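Local structure of endoribonuclease MazF3 (Mycobacterium tuberculosis, 5UCT) at residues Ala33-Thr38 / Gln56-Ser61; Val15-Arg20 / Thr28-Ala33; Leu42-Pro47 / Ser61-Gln66. The protein acts as the toxin of a type II toxin-antitoxin system, an endoribonuclease that cuts mRNA and 23S rRNA, chiefly within the sequence 5'-UUCCU-3'. All coordinates share one frame; numbering follows the deposited sequence.

Overall arrangement
From the N terminus, strand 12-17 leads into contact 2, where Val15-Arg20 and Thr28-Ala33 close a short loop to form a hairpin with strand 29-36. Ala33 then hands that same strand on to contact 1, where it pairs with strand 58-61 and closes a longer loop. Contact 3 opens within this loop, at the turn before strand 45-48, but closes beyond it at Ser61-Gln66, so contacts 1 and 3 cross and share Ser61. Val60 and Val46 share a backbone hydrogen bond, as do Val32 and Gln66. Three closures thus tie strands 12-17, 29-36, 58-61, 45-48 and 66-69 into one curled antiparallel sheet, contacts 2 and 3 also facing the second subunit.

Contact 1 of 3, residues Ala33-Thr38 / Gln56-Ser61; sequences APITTT and QPSVVS. With SO4 (sulfate ion), chain C.
Ile35 and Val60 face each other as a non-hydrogen-bonded pair of antiparallel strands, and around them the contact is tight. CG1 and CD1 of Ile35 lie obliquely across the CG2 branch of Val60, with Ile35 CG1 at 3.9 Å from Val60 CG2. The other branch of Val60, CG1, is anti to the backbone N (chi1 172°) and reaches over to Ala33 CB of the neighbouring strand, 3.7 Å away. Val46 and Val48 of strand 45-48, with Pro14 and Leu16 of strand 12-17, extend this apolar layer in the curled, SH3-like sheet of the PemK/MazF family.

The backbone bonds are uneven. Ser61 N meets Pro34 O at 2.9 Å, whereas the two bonds of the Thr36-Val59 pair are longer. Thr36 O is gripped twice from one face of its plane: Val59 N lies moderately above that plane, and Ser58 OG, 2.7 Å from Thr36 O, stands almost perpendicular over it.

Beyond Ser58 the strands part and solvent takes over. Thr37 CG2 merely crosses Gln56 CG at 3.7 Å, and Pro57 touches the other segment mainly through its carbonyl, Pro57 O, near Thr37 CA. On the outer side Thr38 OG1 donates to O3 of a sulfate ion at 3.0 Å, while Thr36 OG1 lies 3.1 Å from sulfate O1. The sulfate probably came from the crystallisation liquor. A threonine hydroxyl that donates to a tetrahedral oxyanion, with a second hydroxyl close by, could suit an RNA phosphate too, although the sulfate alone does not establish such a role.

Contact 2 of 3, residues Val15-Arg20 / Thr28-Ala33; sequences VLILTR and TNVTVA
The flat groups that join Leu18 and Thr19 to Thr31, and Leu16 to Ala33, are peptide units, and their N-H and C=O groups do the binding in this beta hairpin of strands 12-17 and 29-36, part of the SH3-like MazF fold. Near the end of strand 12-17, Thr31 O takes two donors, Leu18 N at 2.7 Å and Thr19 N at 3.0 Å, each tilted modestly from the carbonyl plane. Further along, Leu16 and Ala33 exchange a pair of bonds, and Ala33 N sits in the plane of the Leu16 carbonyl, on a lone pair of the oxygen.

One face of the sheet they form is covered by Val15, Ile17, Val30 and Val32. Ile17 forks here: CG2 crosses Val30 CG2 at 3.7 Å, while CD1, bent back by a chi2 of -61°, reaches Val32 CG1 at the same distance. Pro3 and His5 of strand 3-8 lie against Ile17. The opposite face carries Leu16, Leu18 and Ala33; Leu18 CD1 lies 4.0 Å from Ala33 CB, and Leu88 and Ile92 of helix 85-96 and Phe96 of the second subunit pack on Leu18.

Where the strand gives way to loop, Thr31 N takes a side-chain oxygen as its acceptor. Thr31 OG1, bonded to Thr67 OG1, also donates to a water; Thr19 OG1 donates to that water too, and accepts Thr31 N at 2.6 Å.

Contact 3 of 3, residues Leu42-Pro47 / Ser61-Gln66; sequences LATEVP and SCDNTQ
Thr44 meets both Asp63 and Cys62, using its hydroxyl for one and its carbonyl for the other. Thr44 OG1, held between the backbone N and the carbonyl carbon by a chi1 of 70°, donates to Asp63 OD2 at 2.6 Å, approaching from well above the carboxylate plane as the two side chains cross at about a right angle. Thr44 O accepts Cys62 N at 3.2 Å. A water joins this shell, donating a hydrogen bond to Thr44 OG1 and accepting one from Asp63 N, 2.8 Å from the water oxygen.

The backbone bond carries the antiparallel pairing of strands 45-48 and 58-61, marked here by the Glu45-Ser61 pair, into the loops at its end, within the SH3-like sheet of the MazF fold. On one side a type I turn from Leu42 to Glu45 presents Thr44, and Glu45 OE2 accepts Arg40 N just before that turn. On the other, Ser61 OG donates to Asn64 OD1 at 2.8 Å across the bend that holds Asp63. Farther out, Ala91 and Ala95 of helix 85-96 back Cys62 and Thr44 respectively, and Arg20 of the second subunit packs on Thr44 while forming a long, weak ion pair with Asp63 OD1.

Contact 1 of 3, residues Ala33-Thr38 / Gln56-Ser61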
loop_
_atom_site.group_PDB
_atom_site.type_symbol
_atom_site.label_atom_id
_atom_site.label_comp_id
_atom_site.label_asym_id
_atom_site.label_seq_id
_atom_site.Cartn_x
_atom_site.Cartn_y
_atom_site.Cartn_z
ATOM N N ALA A 33 -0.835 -7.200 -2.013
ATOM C CA ALA A 33 -1.505 -6.702 -3.208
ATOM C C ALA A 33 -2.361 -7.819 -3.786
ATOM O O ALA A 33 -1.829 -8.897 -4.100
ATOM C CB ALA A 33 -0.497 -6.206 -4.248
ATOM N N PRO A 34 -3.667 -7.627 -3.944
ATOM C CA PRO A 34 -4.526 -8.723 -4.399
ATOM C C PRO A 34 -4.304 -9.038 -5.869
ATOM O O PRO A 34 -3.833 -8.210 -6.651
ATOM C CB PRO A 34 -5.939 -8.188 -4.155
ATOM C CG PRO A 34 -5.791 -6.712 -4.269
ATOM C CD PRO A 34 -4.427 -6.386 -3.719
ATOM N N ILE A 35 -4.659 -10.266 -6.237
ATOM C CA ILE A 35 -4.537 -10.757 -7.604
ATOM C C ILE A 35 -5.932 -11.135 -8.084
ATOM O O ILE A 35 -6.544 -12.074 -7.557
ATOM C CB ILE A 35 -3.582 -11.954 -7.703
ATOM C CG1 ILE A 35 -2.186 -11.584 -7.219
ATOM C CG2 ILE A 35 -3.496 -12.454 -9.127
ATOM C CD1 ILE A 35 -1.213 -12.715 -7.378
ATOM N N THR A 36 -6.436 -10.416 -9.085
ATOM C CA THR A 36 -7.754 -10.676 -9.644
ATOM C C THR A 36 -7.636 -11.001 -11.127
ATOM O O THR A 36 -6.758 -10.484 -11.826
ATOM C CB THR A 36 -8.702 -9.482 -9.440
ATOM O OG1 THR A 36 -9.988 -9.787 -9.995
ATOM C CG2 THR A 36 -8.149 -8.225 -10.104
ATOM N N THR A 37 -8.517 -11.887 -11.597
ATOM C CA THR A 37 -8.511 -12.264 -13.005
ATOM C C THR A 37 -9.055 -11.158 -13.898
ATOM O O THR A 37 -8.787 -11.162 -15.104
ATOM C CB THR A 37 -9.318 -13.547 -13.219
ATOM O OG1 THR A 37 -10.685 -13.324 -12.846
ATOM C CG2 THR A 37 -8.749 -14.681 -12.380
ATOM N N THR A 38 -9.809 -10.217 -13.335
ATOM C CA THR A 38 -10.337 -9.085 -14.091
ATOM C C THR A 38 -9.182 -8.174 -14.486
ATOM O O THR A 38 -8.712 -7.363 -13.685
ATOM C CB THR A 38 -11.374 -8.330 -13.268
ATOM O OG1 THR A 38 -12.417 -9.226 -12.864
ATOM C CG2 THR A 38 -11.978 -7.192 -14.080
ATOM N N GLN A 56 -6.190 -19.536 -14.531
ATOM C CA GLN A 56 -6.260 -18.613 -15.649
ATOM C C GLN A 56 -5.302 -17.443 -15.436
ATOM O O GLN A 56 -4.873 -17.176 -14.310
ATOM C CB GLN A 56 -7.691 -18.109 -15.816
ATOM C CG GLN A 56 -8.348 -17.655 -14.523
ATOM C CD GLN A 56 -9.647 -18.389 -14.247
ATOM O OE1 GLN A 56 -9.773 -19.579 -14.533
ATOM N NE2 GLN A 56 -10.623 -17.677 -13.696
ATOM N N PRO A 57 -4.933 -16.739 -16.509
ATOM C CA PRO A 57 -4.057 -15.570 -16.352
ATOM C C PRO A 57 -4.700 -14.505 -15.477
ATOM O O PRO A 57 -5.921 -14.329 -15.467
ATOM C CB PRO A 57 -3.861 -15.075 -17.793
ATOM C CG PRO A 57 -4.969 -15.698 -18.572
ATOM C CD PRO A 57 -5.214 -17.018 -17.926
ATOM N N SER A 58 -3.858 -13.791 -14.731
ATOM C CA SER A 58 -4.330 -12.836 -13.737
ATOM C C SER A 58 -3.357 -11.663 -13.676
ATOM O O SER A 58 -2.371 -11.610 -14.417
ATOM C CB SER A 58 -4.498 -13.522 -12.378
ATOM O OG SER A 58 -5.392 -12.799 -11.559
ATOM N N VAL A 59 -3.649 -10.703 -12.795
ATOM C CA VAL A 59 -2.831 -9.504 -12.664
ATOM C C VAL A 59 -2.749 -9.103 -11.198
ATOM O O VAL A 59 -3.688 -9.312 -10.426
ATOM C CB VAL A 59 -3.372 -8.329 -13.509
ATOM C CG1 VAL A 59 -3.174 -8.590 -14.995
ATOM C CG2 VAL A 59 -4.843 -8.079 -13.194
ATOM N N VAL A 60 -1.612 -8.526 -10.820
ATOM C CA VAL A 60 -1.436 -7.953 -9.488
ATOM C C VAL A 60 -1.980 -6.529 -9.502
ATOM O O VAL A 60 -1.478 -5.671 -10.235
ATOM C CB VAL A 60 0.039 -7.975 -9.065
ATOM C CG1 VAL A 60 0.234 -7.202 -7.767
ATOM C CG2 VAL A 60 0.526 -9.407 -8.912
ATOM N N SER A 61 -3.008 -6.277 -8.695
ATOM C CA SER A 61 -3.678 -4.976 -8.651
ATOM C C SER A 61 -3.015 -4.121 -7.578
ATOM O O SER A 61 -3.327 -4.237 -6.390
ATOM C CB SER A 61 -5.169 -5.151 -8.380
ATOM O OG SER A 61 -5.795 -3.907 -8.124
HETATM S S SO4 C . -13.480 -8.912 -9.003
HETATM O O1 SO4 C . -12.896 -10.248 -9.054
HETATM O O2 SO4 C . -14.635 -8.919 -8.109
HETATM O O3 SO4 C . -13.904 -8.515 -10.342
HETATM O O4 SO4 C . -12.487 -7.964 -8.508
#

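Contact 2 of 3, residues Val15-Arg20 / Thr28-Ala33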
loop_
_atom_site.group_PDB
_atom_site.type_symbol
_atom_site.label_atom_id
_atom_site.label_comp_id
_atom_site.label_asym_id
_atom_site.label_seq_id
_atom_site.Cartn_x
_atom_site.Cartn_y
_atom_site.Cartn_z
ATOM N N VAL A 15 -2.677 -13.291 -3.235
ATOM C CA VAL A 15 -2.115 -11.981 -2.924
ATOM C C VAL A 15 -0.605 -12.000 -3.117
ATOM O O VAL A 15 0.045 -13.046 -3.018
ATOM C CB VAL A 15 -2.459 -11.532 -1.486
ATOM C CG1 VAL A 15 -3.961 -11.353 -1.323
ATOM C CG2 VAL A 15 -1.915 -12.525 -0.471
ATOM N N LEU A 16 -0.050 -10.822 -3.395
ATOM C CA LEU A 16 1.389 -10.615 -3.477
ATOM C C LEU A 16 1.857 -9.963 -2.184
ATOM O O LEU A 16 1.377 -8.885 -1.825
ATOM C CB LEU A 16 1.753 -9.731 -4.672
ATOM C CG LEU A 16 3.241 -9.461 -4.924
ATOM C CD1 LEU A 16 3.976 -10.726 -5.349
ATOM C CD2 LEU A 16 3.423 -8.363 -5.961
ATOM N N ILE A 17 2.788 -10.611 -1.491
ATOM C CA ILE A 17 3.305 -10.069 -0.237
ATOM C C ILE A 17 4.145 -8.834 -0.553
ATOM O O ILE A 17 5.271 -8.947 -1.048
ATOM C CB ILE A 17 4.122 -11.110 0.534
ATOM C CG1 ILE A 17 3.286 -12.367 0.794
ATOM C CG2 ILE A 17 4.635 -10.512 1.828
ATOM C CD1 ILE A 17 2.035 -12.132 1.622
ATOM N N LEU A 18 3.601 -7.650 -0.269
ATOM C CA LEU A 18 4.344 -6.420 -0.512
ATOM C C LEU A 18 5.359 -6.151 0.590
ATOM O O LEU A 18 6.461 -5.666 0.311
ATOM C CB LEU A 18 3.384 -5.240 -0.650
ATOM C CG LEU A 18 2.577 -5.194 -1.943
ATOM C CD1 LEU A 18 1.840 -3.875 -2.050
ATOM C CD2 LEU A 18 3.490 -5.405 -3.143
ATOM N N THR A 19 5.001 -6.449 1.839
ATOM C CA THR A 19 5.930 -6.281 2.947
ATOM C C THR A 19 7.214 -7.058 2.685
ATOM O O THR A 19 7.184 -8.193 2.199
ATOM C CB THR A 19 5.291 -6.754 4.256
ATOM O OG1 THR A 19 4.047 -6.073 4.456
ATOM C CG2 THR A 19 6.214 -6.473 5.436
ATOM N N ARG A 20 8.346 -6.428 2.992
ATOM C CA ARG A 20 9.641 -7.069 2.816
ATOM C C ARG A 20 9.717 -8.345 3.642
ATOM O O ARG A 20 9.316 -8.370 4.809
ATOM C CB ARG A 20 10.755 -6.100 3.217
ATOM C CG ARG A 20 10.598 -5.507 4.614
ATOM C CD ARG A 20 11.491 -4.295 4.841
ATOM N NE ARG A 20 11.425 -3.832 6.227
ATOM C CZ ARG A 20 10.448 -3.076 6.721
ATOM N NH1 ARG A 20 9.447 -2.690 5.944
ATOM N NH2 ARG A 20 10.473 -2.710 7.993
ATOM N N THR A 28 3.028 -8.627 13.117
ATOM C CA THR A 28 1.718 -9.256 13.197
ATOM C C THR A 28 0.827 -8.920 12.011
ATOM O O THR A 28 -0.216 -9.559 11.838
ATOM C CB THR A 28 1.006 -8.843 14.490
ATOM O OG1 THR A 28 0.872 -7.417 14.528
ATOM C CG2 THR A 28 1.792 -9.308 15.702
ATOM N N ASN A 29 1.204 -7.934 11.203
ATOM C CA ASN A 29 0.475 -7.570 10.001
ATOM C C ASN A 29 1.402 -7.673 8.796
ATOM O O ASN A 29 2.627 -7.724 8.928
ATOM C CB ASN A 29 -0.102 -6.152 10.112
ATOM C CG ASN A 29 -1.003 -5.983 11.321
ATOM O OD1 ASN A 29 -1.929 -6.765 11.539
ATOM N ND2 ASN A 29 -0.729 -4.960 12.120
ATOM N N VAL A 30 0.799 -7.707 7.611
ATOM C CA VAL A 30 1.545 -7.809 6.361
ATOM C C VAL A 30 0.779 -7.056 5.283
ATOM O O VAL A 30 -0.444 -7.178 5.174
ATOM C CB VAL A 30 1.783 -9.285 5.965
ATOM C CG1 VAL A 30 0.471 -10.060 5.960
ATOM C CG2 VAL A 30 2.469 -9.376 4.609
ATOM N N THR A 31 1.500 -6.251 4.507
ATOM C CA THR A 31 0.906 -5.508 3.406
ATOM C C THR A 31 0.957 -6.362 2.148
ATOM O O THR A 31 2.015 -6.890 1.790
ATOM C CB THR A 31 1.634 -4.182 3.180
ATOM O OG1 THR A 31 1.608 -3.410 4.386
ATOM C CG2 THR A 31 0.964 -3.386 2.072
ATOM N N VAL A 32 -0.191 -6.505 1.485
ATOM C CA VAL A 32 -0.331 -7.392 0.339
ATOM C C VAL A 32 -0.981 -6.639 -0.814
ATOM O O VAL A 32 -1.592 -5.583 -0.633
ATOM C CB VAL A 32 -1.153 -8.653 0.680
ATOM C CG1 VAL A 32 -0.492 -9.434 1.806
ATOM C CG2 VAL A 32 -2.575 -8.273 1.057
ATOM N N ALA A 33 -0.835 -7.200 -2.013
ATOM C CA ALA A 33 -1.505 -6.702 -3.208
ATOM C C ALA A 33 -2.361 -7.819 -3.786
ATOM O O ALA A 33 -1.829 -8.897 -4.100
ATOM C CB ALA A 33 -0.497 -6.206 -4.248
HETATM O O HOH W 1 4.198 -3.932 5.907
#

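Contact 3 of 3, residues Leu42-Pro47 / Ser61-Gln66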
loop_
_atom_site.group_PDB
_atom_site.type_symbol
_atom_site.label_atom_id
_atom_site.label_comp_id
_atom_site.label_asym_id
_atom_site.label_seq_id
_atom_site.Cartn_x
_atom_site.Cartn_y
_atom_site.Cartn_z
ATOM N N LEU A 42 -4.727 -1.296 -16.685
ATOM C CA LEU A 42 -4.164 -0.146 -15.997
ATOM C C LEU A 42 -2.650 -0.291 -15.901
ATOM O O LEU A 42 -2.118 -1.402 -15.857
ATOM C CB LEU A 42 -4.767 -0.001 -14.597
ATOM C CG LEU A 42 -6.262 0.332 -14.534
ATOM C CD1 LEU A 42 -6.818 0.164 -13.122
ATOM C CD2 LEU A 42 -6.512 1.745 -15.041
ATOM N N ALA A 43 -1.957 0.849 -15.875
ATOM C CA ALA A 43 -0.508 0.819 -15.708
ATOM C C ALA A 43 -0.105 0.224 -14.366
ATOM O O ALA A 43 0.994 -0.331 -14.243
ATOM C CB ALA A 43 0.070 2.225 -15.857
ATOM N N THR A 44 -0.961 0.340 -13.353
ATOM C CA THR A 44 -0.654 -0.136 -12.010
ATOM C C THR A 44 -0.862 -1.637 -11.852
ATOM O O THR A 44 -0.936 -2.123 -10.719
ATOM C CB THR A 44 -1.501 0.611 -10.976
ATOM O OG1 THR A 44 -2.873 0.209 -11.098
ATOM C CG2 THR A 44 -1.406 2.111 -11.205
ATOM N N GLU A 45 -0.959 -2.375 -12.951
ATOM C CA GLU A 45 -1.136 -3.816 -12.917
ATOM C C GLU A 45 0.152 -4.507 -13.345
ATOM O O GLU A 45 0.916 -3.984 -14.163
ATOM C CB GLU A 45 -2.293 -4.246 -13.823
ATOM C CG GLU A 45 -3.635 -3.624 -13.460
ATOM C CD GLU A 45 -4.718 -3.941 -14.474
ATOM O OE1 GLU A 45 -4.376 -4.330 -15.611
ATOM O OE2 GLU A 45 -5.910 -3.806 -14.132
ATOM N N VAL A 46 0.394 -5.690 -12.777
ATOM C CA VAL A 46 1.545 -6.511 -13.120
ATOM C C VAL A 46 1.032 -7.888 -13.521
ATOM O O VAL A 46 0.369 -8.554 -12.719
ATOM C CB VAL A 46 2.556 -6.628 -11.969
ATOM C CG1 VAL A 46 3.745 -7.478 -12.393
ATOM C CG2 VAL A 46 3.024 -5.251 -11.526
ATOM N N PRO A 47 1.296 -8.358 -14.736
ATOM C CA PRO A 47 0.726 -9.638 -15.172
ATOM C C PRO A 47 1.361 -10.824 -14.462
ATOM O O PRO A 47 2.576 -10.873 -14.253
ATOM C CB PRO A 47 1.022 -9.669 -16.678
ATOM C CG PRO A 47 1.337 -8.249 -17.048
ATOM C CD PRO A 47 1.975 -7.654 -15.837
ATOM N N SER A 61 -3.008 -6.277 -8.695
ATOM C CA SER A 61 -3.678 -4.976 -8.651
ATOM C C SER A 61 -3.015 -4.121 -7.578
ATOM O O SER A 61 -3.327 -4.237 -6.390
ATOM C CB SER A 61 -5.169 -5.151 -8.380
ATOM O OG SER A 61 -5.795 -3.907 -8.124
ATOM N N CYS A 62 -2.101 -3.246 -7.998
ATOM C CA CYS A 62 -1.358 -2.405 -7.067
ATOM C C CYS A 62 -2.145 -1.191 -6.594
ATOM O O CYS A 62 -1.653 -0.456 -5.732
ATOM C CB CYS A 62 -0.048 -1.944 -7.705
ATOM S SG CYS A 62 1.221 -3.228 -7.791
ATOM N N ASP A 63 -3.336 -0.946 -7.137
ATOM C CA ASP A 63 -4.172 0.138 -6.640
ATOM C C ASP A 63 -5.038 -0.279 -5.461
ATOM O O ASP A 63 -5.717 0.576 -4.882
ATOM C CB ASP A 63 -5.064 0.673 -7.762
ATOM C CG ASP A 63 -4.408 1.789 -8.541
ATOM O OD1 ASP A 63 -3.825 2.689 -7.905
ATOM O OD2 ASP A 63 -4.474 1.762 -9.787
ATOM N N ASN A 64 -5.022 -1.557 -5.090
ATOM C CA ASN A 64 -5.870 -2.087 -4.031
ATOM C C ASN A 64 -5.053 -2.789 -2.955
ATOM O O ASN A 64 -5.482 -3.791 -2.386
ATOM C CB ASN A 64 -6.917 -3.043 -4.601
ATOM C CG ASN A 64 -7.835 -2.376 -5.601
ATOM O OD1 ASN A 64 -7.933 -2.804 -6.750
ATOM N ND2 ASN A 64 -8.524 -1.329 -5.165
ATOM N N THR A 65 -3.862 -2.277 -2.661
ATOM C CA THR A 65 -3.031 -2.895 -1.638
ATOM C C THR A 65 -3.682 -2.761 -0.265
ATOM O O THR A 65 -4.349 -1.766 0.038
ATOM C CB THR A 65 -1.640 -2.262 -1.614
ATOM O OG1 THR A 65 -1.720 -0.986 -0.966
ATOM C CG2 THR A 65 -1.116 -2.075 -3.034
ATOM N N GLN A 66 -3.491 -3.781 0.568
ATOM C CA GLN A 66 -4.100 -3.826 1.888
ATOM C C GLN A 66 -3.097 -4.378 2.889
ATOM O O GLN A 66 -2.243 -5.200 2.546
ATOM C CB GLN A 66 -5.368 -4.694 1.897
ATOM C CG GLN A 66 -6.449 -4.255 0.911
ATOM C CD GLN A 66 -7.349 -3.171 1.468
ATOM O OE1 GLN A 66 -7.188 -2.743 2.607
ATOM N NE2 GLN A 66 -8.312 -2.731 0.666
HETATM O O HOH W 2 -3.845 -1.673 -9.789
#